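Long-range contacts in Non-reducing end beta-L-arabinofuranosidase (Bacteroides thetaiotaomicron, PDB 5MQO), which probably hydrolyses glycosidic linkages in complex plant pectin, as a GH127-family glycoside hydrolase of a gut bacterium: residues A[220-225]-A[258-263]; A[537-542]-A[575-580]; A[266-271]-A[286-291]. All blocks are in the same frame, centred on the assembly; numbering follows the deposited sequence.

In the fold
Read from the N terminus, the three contacts fall in series; none nests within another or crosses it. Contact 1 joins helix 212-230 to helix 258-270 and closes a loop holding helix 243-255. Contact 3 takes over on the C-terminal half of helix 258-270, closing a shorter excursion of 14 residues without helix or strand; the centres of the two contacts lie about 19 Å apart. Both belong to the GH127 catalytic domain. Contact 2 comes later, in the middle domain, closing a loop of 32 residues, half of them strand, where the loop before strand 542-546 meets the end of strand 572-577. Its centre is about 46 Å from that of contact 1, on the opposite side of the chain's centre.

Contact 1. Residues A[220-225]-A[258-263]; sequences ATDFLC and PRYLEL
The CG2 methyl of Thr221 sits over one face of the Tyr260 ring, displaced toward the rim, in a CH-pi contact with CG2 3.5 Å from the ring centroid of Tyr260. The methyl reaches the ring because CG2 is anti to the backbone N, which leaves OG1 on the other branch to bond within its own helix, to the carbonyl of Ala217. At the edge of the same ring stands the sulfur of Cys225, a sulfur-aromatic contact with SG 3.7 Å from CD1 of Tyr260. The phenol itself is fixed by a polar bond: Tyr260 OH donates to Asp222 OD1 at 2.6 Å, meeting that oxygen from above the carboxylate plane, 51° out of it.

These pairs join helices 212-230 and 258-270, whose local axes pass 10.6 Å apart and run broadly in the same direction, at 50°. With helix 243-255 between them in sequence, two such like-directed helices are consistent with members of one layer of the (alpha/alpha)6 barrel expected for the six-hairpin clan to which this catalytic domain belongs.

Beside the tyrosine, Arg259 lays its guanidinium flat against the other helix, with Cys225 CB over the centre of one face and 3.3 Å from NH2 of Arg259. The bend at chi2 (147°) brings the group round to this position. Its NE forms a salt bridge with Glu229, whereas the link from NH1 of Arg259 to OD1 of Asp222, at 3.8 Å, is a long one. Even so, the nearby positive charge would probably stabilise the carboxylate that receives the phenol. Farther along the helix, CD2 of Leu263 packs 3.8 Å from SG of Cys225, while its side chain also touches Tyr228.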
# COMPACT_ATOMS: atom_id res chain seq x y z
N ALA A 220 7.35 13.27 23.31
CA ALA A 220 6.21 13.73 22.49
C ALA A 220 4.96 12.93 22.81
O ALA A 220 3.84 13.47 22.94
CB ALA A 220 6.53 13.61 21.02
N THR A 221 5.16 11.62 22.95
CA THR A 221 4.11 10.69 23.29
C THR A 221 3.50 11.02 24.65
O THR A 221 2.26 11.04 24.79
CB THR A 221 4.66 9.25 23.26
OG1 THR A 221 5.25 8.98 21.98
CG2 THR A 221 3.58 8.21 23.57
N ASP A 222 4.36 11.27 25.64
CA ASP A 222 3.89 11.64 27.01
C ASP A 222 3.07 12.94 26.98
O ASP A 222 2.06 13.08 27.67
CB ASP A 222 5.06 11.76 27.99
CG ASP A 222 5.69 10.39 28.33
OD1 ASP A 222 4.97 9.37 28.41
OD2 ASP A 222 6.92 10.32 28.54
N PHE A 223 3.51 13.86 26.13
CA PHE A 223 2.78 15.08 25.92
C PHE A 223 1.36 14.84 25.36
O PHE A 223 0.41 15.43 25.85
CB PHE A 223 3.56 16.06 25.04
CG PHE A 223 2.83 17.33 24.84
CD1 PHE A 223 2.75 18.25 25.87
CD2 PHE A 223 2.12 17.57 23.66
CE1 PHE A 223 2.00 19.41 25.73
CE2 PHE A 223 1.39 18.72 23.51
CZ PHE A 223 1.32 19.64 24.55
N LEU A 224 1.23 13.99 24.34
CA LEU A 224 -0.09 13.60 23.86
C LEU A 224 -0.94 12.95 24.95
O LEU A 224 -2.13 13.24 25.04
CB LEU A 224 -0.01 12.61 22.72
CG LEU A 224 0.66 13.00 21.42
CD1 LEU A 224 0.44 11.87 20.41
CD2 LEU A 224 0.10 14.31 20.90
N CYS A 225 -0.37 12.07 25.77
CA CYS A 225 -1.16 11.45 26.84
C CYS A 225 -1.75 12.52 27.77
O CYS A 225 -2.89 12.40 28.22
CB CYS A 225 -0.36 10.42 27.65
SG CYS A 225 0.38 9.09 26.66
N PRO A 258 2.40 0.88 29.69
CA PRO A 258 0.93 0.63 29.65
C PRO A 258 0.05 1.83 29.40
O PRO A 258 -1.06 1.68 28.89
CB PRO A 258 0.60 0.07 31.05
CG PRO A 258 1.76 0.42 31.90
CD PRO A 258 2.96 0.47 30.99
N ARG A 259 0.53 3.01 29.77
CA ARG A 259 -0.17 4.26 29.52
C ARG A 259 -0.46 4.46 28.01
O ARG A 259 -1.49 5.04 27.63
CB ARG A 259 0.65 5.42 30.11
CG ARG A 259 -0.02 6.78 30.06
CD ARG A 259 0.38 7.61 31.27
NE ARG A 259 -0.14 8.98 31.17
CZ ARG A 259 0.57 10.07 30.84
NH1 ARG A 259 1.88 10.00 30.54
NH2 ARG A 259 -0.05 11.25 30.79
N TYR A 260 0.42 3.93 27.15
CA TYR A 260 0.30 4.12 25.71
C TYR A 260 -0.77 3.22 25.09
O TYR A 260 -1.53 3.65 24.20
CB TYR A 260 1.66 3.92 25.04
CG TYR A 260 2.76 4.86 25.54
CD1 TYR A 260 2.45 6.07 26.19
CD2 TYR A 260 4.10 4.56 25.33
CE1 TYR A 260 3.44 6.92 26.63
CE2 TYR A 260 5.10 5.43 25.76
CZ TYR A 260 4.76 6.61 26.41
OH TYR A 260 5.74 7.49 26.85
N LEU A 261 -0.81 1.98 25.54
CA LEU A 261 -1.89 1.07 25.19
C LEU A 261 -3.22 1.61 25.72
O LEU A 261 -4.21 1.55 25.01
CB LEU A 261 -1.60 -0.31 25.77
CG LEU A 261 -2.63 -1.42 25.53
CD1 LEU A 261 -2.87 -1.62 24.04
CD2 LEU A 261 -2.16 -2.71 26.19
N GLU A 262 -3.26 2.12 26.95
CA GLU A 262 -4.52 2.66 27.49
C GLU A 262 -5.02 3.85 26.68
O GLU A 262 -6.23 3.99 26.49
CB GLU A 262 -4.44 3.07 28.98
CG GLU A 262 -4.56 1.92 29.98
CD GLU A 262 -5.76 0.99 29.74
OE1 GLU A 262 -6.92 1.49 29.67
OE2 GLU A 262 -5.51 -0.24 29.61
N LEU A 263 -4.09 4.69 26.21
CA LEU A 263 -4.45 5.85 25.41
C LEU A 263 -5.10 5.35 24.11
O LEU A 263 -6.12 5.88 23.71
CB LEU A 263 -3.22 6.75 25.12
CG LEU A 263 -3.31 7.74 23.94
CD1 LEU A 263 -4.49 8.66 24.15
CD2 LEU A 263 -2.04 8.56 23.75

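Contact 2. Residues A[537-542]-A[575-580]; sequences EWCGKA and LVMDMP
Trp538 and Met579 meet where the six-membered ring of the indole projects past the end of a strand: CH2 of Trp538 lies 3.7 Å from the methyl CE of Met579, which approaches obliquely. CG of Trp538 stands between the backbone N and the carbonyl carbon (chi1 56°), which carries the six-membered ring across to Met579. A backbone oxygen comes to the ring's edge, in its plane, with Asp578 O 3.6 Å from CZ3 of Trp538. Met577 makes an oblique Met-aromatic contact, its SD 5.4 Å from the centroid of the six-membered ring of Trp538.

The next shell is the strand pairing that places these side chains. Ala542 and Met577 form an antiparallel, non-hydrogen-bonded pair with both side chains on the same face of the sheet, so that CB of Ala542 packs 4.3 Å from CG of Met577. CA of Ala542 approaches Val576 O at 3.3 Å in a CA-H...O contact. Asp578 N is modelled as bonded to Lys541 O, although the place of that oxygen is less certain. The aliphatic part of Lys541 runs past the Asp578 carboxylate, its CD 3.7 Å from OD2 of Asp578, the opposite charges near but not in contact.

Ala543 bonds to Val576 and continues the pairing of strands 542-546 and 572-577 within the antiparallel sheet of the middle domain. Strand 514-521 flanks 572-577 on its other side, its Val515 touching Met577, while Trp538 also packs against Glu406 and Glu409 of helix 402-416, which brings the loop before strand 542-546 up to the catalytic domain.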
# COMPACT_ATOMS: atom_id res chain seq x y z
N GLU A 537 -3.69 -15.17 -5.28
CA GLU A 537 -5.10 -15.36 -5.60
C GLU A 537 -5.25 -15.46 -7.10
O GLU A 537 -5.99 -16.29 -7.59
CB GLU A 537 -5.95 -14.19 -5.06
CG GLU A 537 -7.45 -14.48 -5.07
CD GLU A 537 -8.34 -13.32 -4.65
OE1 GLU A 537 -7.84 -12.18 -4.50
OE2 GLU A 537 -9.55 -13.53 -4.48
N TRP A 538 -4.49 -14.64 -7.82
CA TRP A 538 -4.45 -14.74 -9.28
C TRP A 538 -3.88 -16.04 -9.89
O TRP A 538 -4.07 -16.25 -11.09
CB TRP A 538 -3.73 -13.53 -9.90
CG TRP A 538 -2.37 -13.26 -9.41
CD1 TRP A 538 -2.02 -12.34 -8.48
CD2 TRP A 538 -1.15 -13.87 -9.85
NE1 TRP A 538 -0.66 -12.34 -8.30
CE2 TRP A 538 -0.09 -13.28 -9.12
CE3 TRP A 538 -0.83 -14.87 -10.79
CZ2 TRP A 538 1.26 -13.65 -9.28
CZ3 TRP A 538 0.51 -15.25 -10.95
CH2 TRP A 538 1.54 -14.64 -10.20
N CYS A 539 -3.20 -16.88 -9.11
CA CYS A 539 -2.44 -18.03 -9.66
C CYS A 539 -3.19 -19.37 -9.67
O CYS A 539 -3.45 -19.98 -8.59
CB CYS A 539 -1.13 -18.22 -8.88
SG CYS A 539 -0.11 -19.58 -9.51
N GLY A 540 -3.46 -19.85 -10.89
CA GLY A 540 -4.21 -21.10 -11.11
C GLY A 540 -3.43 -22.41 -11.07
O GLY A 540 -4.02 -23.47 -10.76
N LYS A 541 -2.14 -22.36 -11.40
CA LYS A 541 -1.25 -23.52 -11.27
C LYS A 541 0.03 -23.07 -10.63
O LYS A 541 0.55 -22.01 -10.96
CB LYS A 541 -0.93 -24.17 -12.64
CG LYS A 541 -2.09 -24.97 -13.23
CD LYS A 541 -2.38 -24.72 -14.72
CE LYS A 541 -3.89 -24.65 -15.01
NZ LYS A 541 -4.23 -25.01 -16.42
N ALA A 542 0.55 -23.87 -9.72
CA ALA A 542 1.88 -23.62 -9.20
C ALA A 542 2.54 -24.89 -8.70
O ALA A 542 1.85 -25.81 -8.22
CB ALA A 542 1.81 -22.58 -8.10
N LEU A 575 9.81 -22.13 -6.47
CA LEU A 575 8.40 -21.98 -6.78
C LEU A 575 8.30 -21.64 -8.23
O LEU A 575 8.97 -20.71 -8.68
CB LEU A 575 7.84 -20.84 -5.95
CG LEU A 575 6.36 -20.52 -6.12
CD1 LEU A 575 5.47 -21.69 -5.72
CD2 LEU A 575 6.01 -19.28 -5.30
N VAL A 576 7.50 -22.39 -8.98
CA VAL A 576 7.13 -22.01 -10.35
C VAL A 576 5.64 -21.70 -10.39
O VAL A 576 4.83 -22.61 -10.27
CB VAL A 576 7.44 -23.12 -11.39
CG1 VAL A 576 7.08 -22.66 -12.81
CG2 VAL A 576 8.89 -23.53 -11.32
N MET A 577 5.29 -20.43 -10.53
CA MET A 577 3.89 -19.98 -10.68
C MET A 577 3.63 -19.75 -12.14
O MET A 577 4.42 -19.10 -12.79
CB MET A 577 3.63 -18.66 -9.92
CG MET A 577 3.70 -18.77 -8.39
SD MET A 577 3.95 -17.22 -7.45
CE MET A 577 5.67 -16.89 -7.78
N ASP A 578 2.56 -20.31 -12.68
CA ASP A 578 2.13 -19.93 -14.02
C ASP A 578 1.65 -18.51 -13.94
O ASP A 578 0.92 -18.15 -13.03
CB ASP A 578 0.97 -20.78 -14.52
CG ASP A 578 1.42 -22.10 -15.09
OD1 ASP A 578 2.61 -22.50 -14.92
OD2 ASP A 578 0.54 -22.74 -15.71
N MET A 579 2.04 -17.71 -14.91
CA MET A 579 1.71 -16.31 -14.93
C MET A 579 1.17 -15.93 -16.29
O MET A 579 1.76 -15.13 -17.01
CB MET A 579 2.95 -15.51 -14.55
CG MET A 579 2.62 -14.07 -14.27
SD MET A 579 4.07 -13.07 -13.99
CE MET A 579 4.38 -13.48 -12.30
N PRO A 580 0.03 -16.49 -16.67
CA PRO A 580 -0.58 -16.11 -17.95
C PRO A 580 -1.22 -14.73 -17.92
O PRO A 580 -1.30 -14.12 -16.87
CB PRO A 580 -1.67 -17.15 -18.12
CG PRO A 580 -2.13 -17.41 -16.71
CD PRO A 580 -0.85 -17.36 -15.87

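Contact 3. Residues A[266-271]-A[286-291]; sequences NLIDIR and PFRDQY
The guanidinium of Arg288 takes Asp269 OD1 at its edge, near its plane though tilted 24° from it, while the CG2 methyl of Ile268 approaches the same group obliquely; the Phe287 ring, too, meets that methyl at a slant. The salt bridge is carried by one oxygen: Arg288 NH1 donates to Asp269 OD1 at 2.8 Å, and NH2 of Arg288 adds a weak bond to OD1 of Asp269 at 3.2 Å. The stronger bond comes from the anti side of the carboxylate, 32° out of its plane, and the two flat groups stand 60° apart. An extended chain from CG to NE carries Arg288 across, where NH2 also pairs with Glu316. A leucine here would probably leave Asp269 and Glu316 without their shared positive partner.

Next to the charged pair, CG2 of Ile268 packs 4.2 Å from CB of Phe287, the two side chains lying side by side and pointing the same way. Nearer the helix end, CA of Pro286 approaches Arg271 O at 3.3 Å. The loop from helix 258-270 to helix 297-314 thus folds back, through a 3-10 segment at 287-289, onto the end of the first helix, consistent with a connection between helices of the (alpha/alpha)6 barrel expected for this clan.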
# COMPACT_ATOMS: atom_id res chain seq x y z
N ASN A 266 -8.61 4.13 24.59
CA ASN A 266 -9.52 5.27 24.77
C ASN A 266 -9.85 5.99 23.46
O ASN A 266 -11.01 6.32 23.20
CB ASN A 266 -8.99 6.28 25.80
CG ASN A 266 -9.02 5.72 27.22
OD1 ASN A 266 -9.97 5.03 27.61
ND2 ASN A 266 -7.97 5.99 27.99
N LEU A 267 -8.84 6.18 22.63
CA LEU A 267 -9.03 6.79 21.33
C LEU A 267 -10.08 6.08 20.46
O LEU A 267 -10.80 6.74 19.71
CB LEU A 267 -7.68 6.93 20.62
CG LEU A 267 -6.79 8.01 21.28
CD1 LEU A 267 -5.32 7.82 20.96
CD2 LEU A 267 -7.22 9.41 20.87
N ILE A 268 -10.19 4.75 20.58
CA ILE A 268 -11.24 3.96 19.88
C ILE A 268 -12.61 4.13 20.58
O ILE A 268 -13.66 4.42 19.95
CB ILE A 268 -10.86 2.46 19.83
CG1 ILE A 268 -9.61 2.24 18.98
CG2 ILE A 268 -11.99 1.65 19.24
CD1 ILE A 268 -9.01 0.85 19.06
N ASP A 269 -12.57 3.94 21.90
CA ASP A 269 -13.77 4.07 22.72
C ASP A 269 -14.49 5.42 22.60
O ASP A 269 -15.70 5.46 22.72
CB ASP A 269 -13.44 3.78 24.20
CG ASP A 269 -13.18 2.30 24.47
OD1 ASP A 269 -13.27 1.47 23.53
OD2 ASP A 269 -12.90 1.99 25.63
N ILE A 270 -13.74 6.50 22.40
CA ILE A 270 -14.30 7.82 22.26
C ILE A 270 -15.08 7.98 20.94
O ILE A 270 -16.10 8.64 20.93
CB ILE A 270 -13.22 8.90 22.39
CG1 ILE A 270 -13.05 9.26 23.86
CG2 ILE A 270 -13.57 10.18 21.62
CD1 ILE A 270 -11.85 10.16 24.14
N ARG A 271 -14.60 7.42 19.84
CA ARG A 271 -15.26 7.66 18.57
C ARG A 271 -16.73 7.55 18.75
O ARG A 271 -17.22 6.52 19.20
CB ARG A 271 -14.90 6.62 17.53
CG ARG A 271 -13.50 6.72 17.08
CD ARG A 271 -13.27 6.10 15.73
NE ARG A 271 -12.23 6.91 15.14
CZ ARG A 271 -12.42 7.86 14.25
NH1 ARG A 271 -13.62 8.09 13.74
NH2 ARG A 271 -11.38 8.56 13.82
N PRO A 286 -20.52 5.05 17.32
CA PRO A 286 -19.34 4.39 17.89
C PRO A 286 -18.66 3.39 16.97
O PRO A 286 -19.28 2.87 16.06
CB PRO A 286 -19.92 3.67 19.10
CG PRO A 286 -21.00 4.59 19.53
CD PRO A 286 -21.65 4.99 18.26
N PHE A 287 -17.39 3.10 17.21
CA PHE A 287 -16.69 2.17 16.34
C PHE A 287 -17.30 0.79 16.35
O PHE A 287 -17.36 0.14 15.32
CB PHE A 287 -15.19 2.08 16.61
CG PHE A 287 -14.52 1.14 15.67
CD1 PHE A 287 -14.35 1.49 14.34
CD2 PHE A 287 -14.15 -0.14 16.09
CE1 PHE A 287 -13.75 0.59 13.44
CE2 PHE A 287 -13.59 -1.05 15.19
CZ PHE A 287 -13.39 -0.70 13.88
N ARG A 288 -17.80 0.35 17.49
CA ARG A 288 -18.27 -1.04 17.61
C ARG A 288 -19.58 -1.29 16.88
O ARG A 288 -19.93 -2.44 16.64
CB ARG A 288 -18.33 -1.47 19.07
CG ARG A 288 -16.94 -1.43 19.70
CD ARG A 288 -16.91 -1.92 21.14
NE ARG A 288 -15.53 -2.11 21.61
CZ ARG A 288 -14.67 -1.12 21.89
NH1 ARG A 288 -15.00 0.18 21.77
NH2 ARG A 288 -13.45 -1.44 22.29
N ASP A 289 -20.28 -0.22 16.50
CA ASP A 289 -21.49 -0.29 15.66
C ASP A 289 -21.20 -0.27 14.17
O ASP A 289 -22.09 -0.51 13.39
CB ASP A 289 -22.47 0.85 16.00
CG ASP A 289 -22.91 0.84 17.46
OD1 ASP A 289 -23.42 -0.20 17.92
OD2 ASP A 289 -22.75 1.88 18.14
N GLN A 290 -19.97 0.03 13.77
CA GLN A 290 -19.58 0.14 12.36
C GLN A 290 -19.23 -1.19 11.79
O GLN A 290 -18.27 -1.81 12.26
CB GLN A 290 -18.37 1.05 12.20
CG GLN A 290 -18.64 2.51 12.51
CD GLN A 290 -17.39 3.38 12.41
OE1 GLN A 290 -16.56 3.22 11.51
NE2 GLN A 290 -17.28 4.32 13.33
N TYR A 291 -19.97 -1.65 10.79
CA TYR A 291 -19.68 -2.91 10.09
C TYR A 291 -19.46 -2.71 8.57
O TYR A 291 -19.48 -3.67 7.79
CB TYR A 291 -20.80 -3.94 10.34
CG TYR A 291 -20.94 -4.36 11.76
CD1 TYR A 291 -20.20 -5.45 12.26
CD2 TYR A 291 -21.82 -3.69 12.64
CE1 TYR A 291 -20.32 -5.88 13.59
CE2 TYR A 291 -21.94 -4.10 13.99
CZ TYR A 291 -21.20 -5.19 14.46
OH TYR A 291 -21.30 -5.63 15.76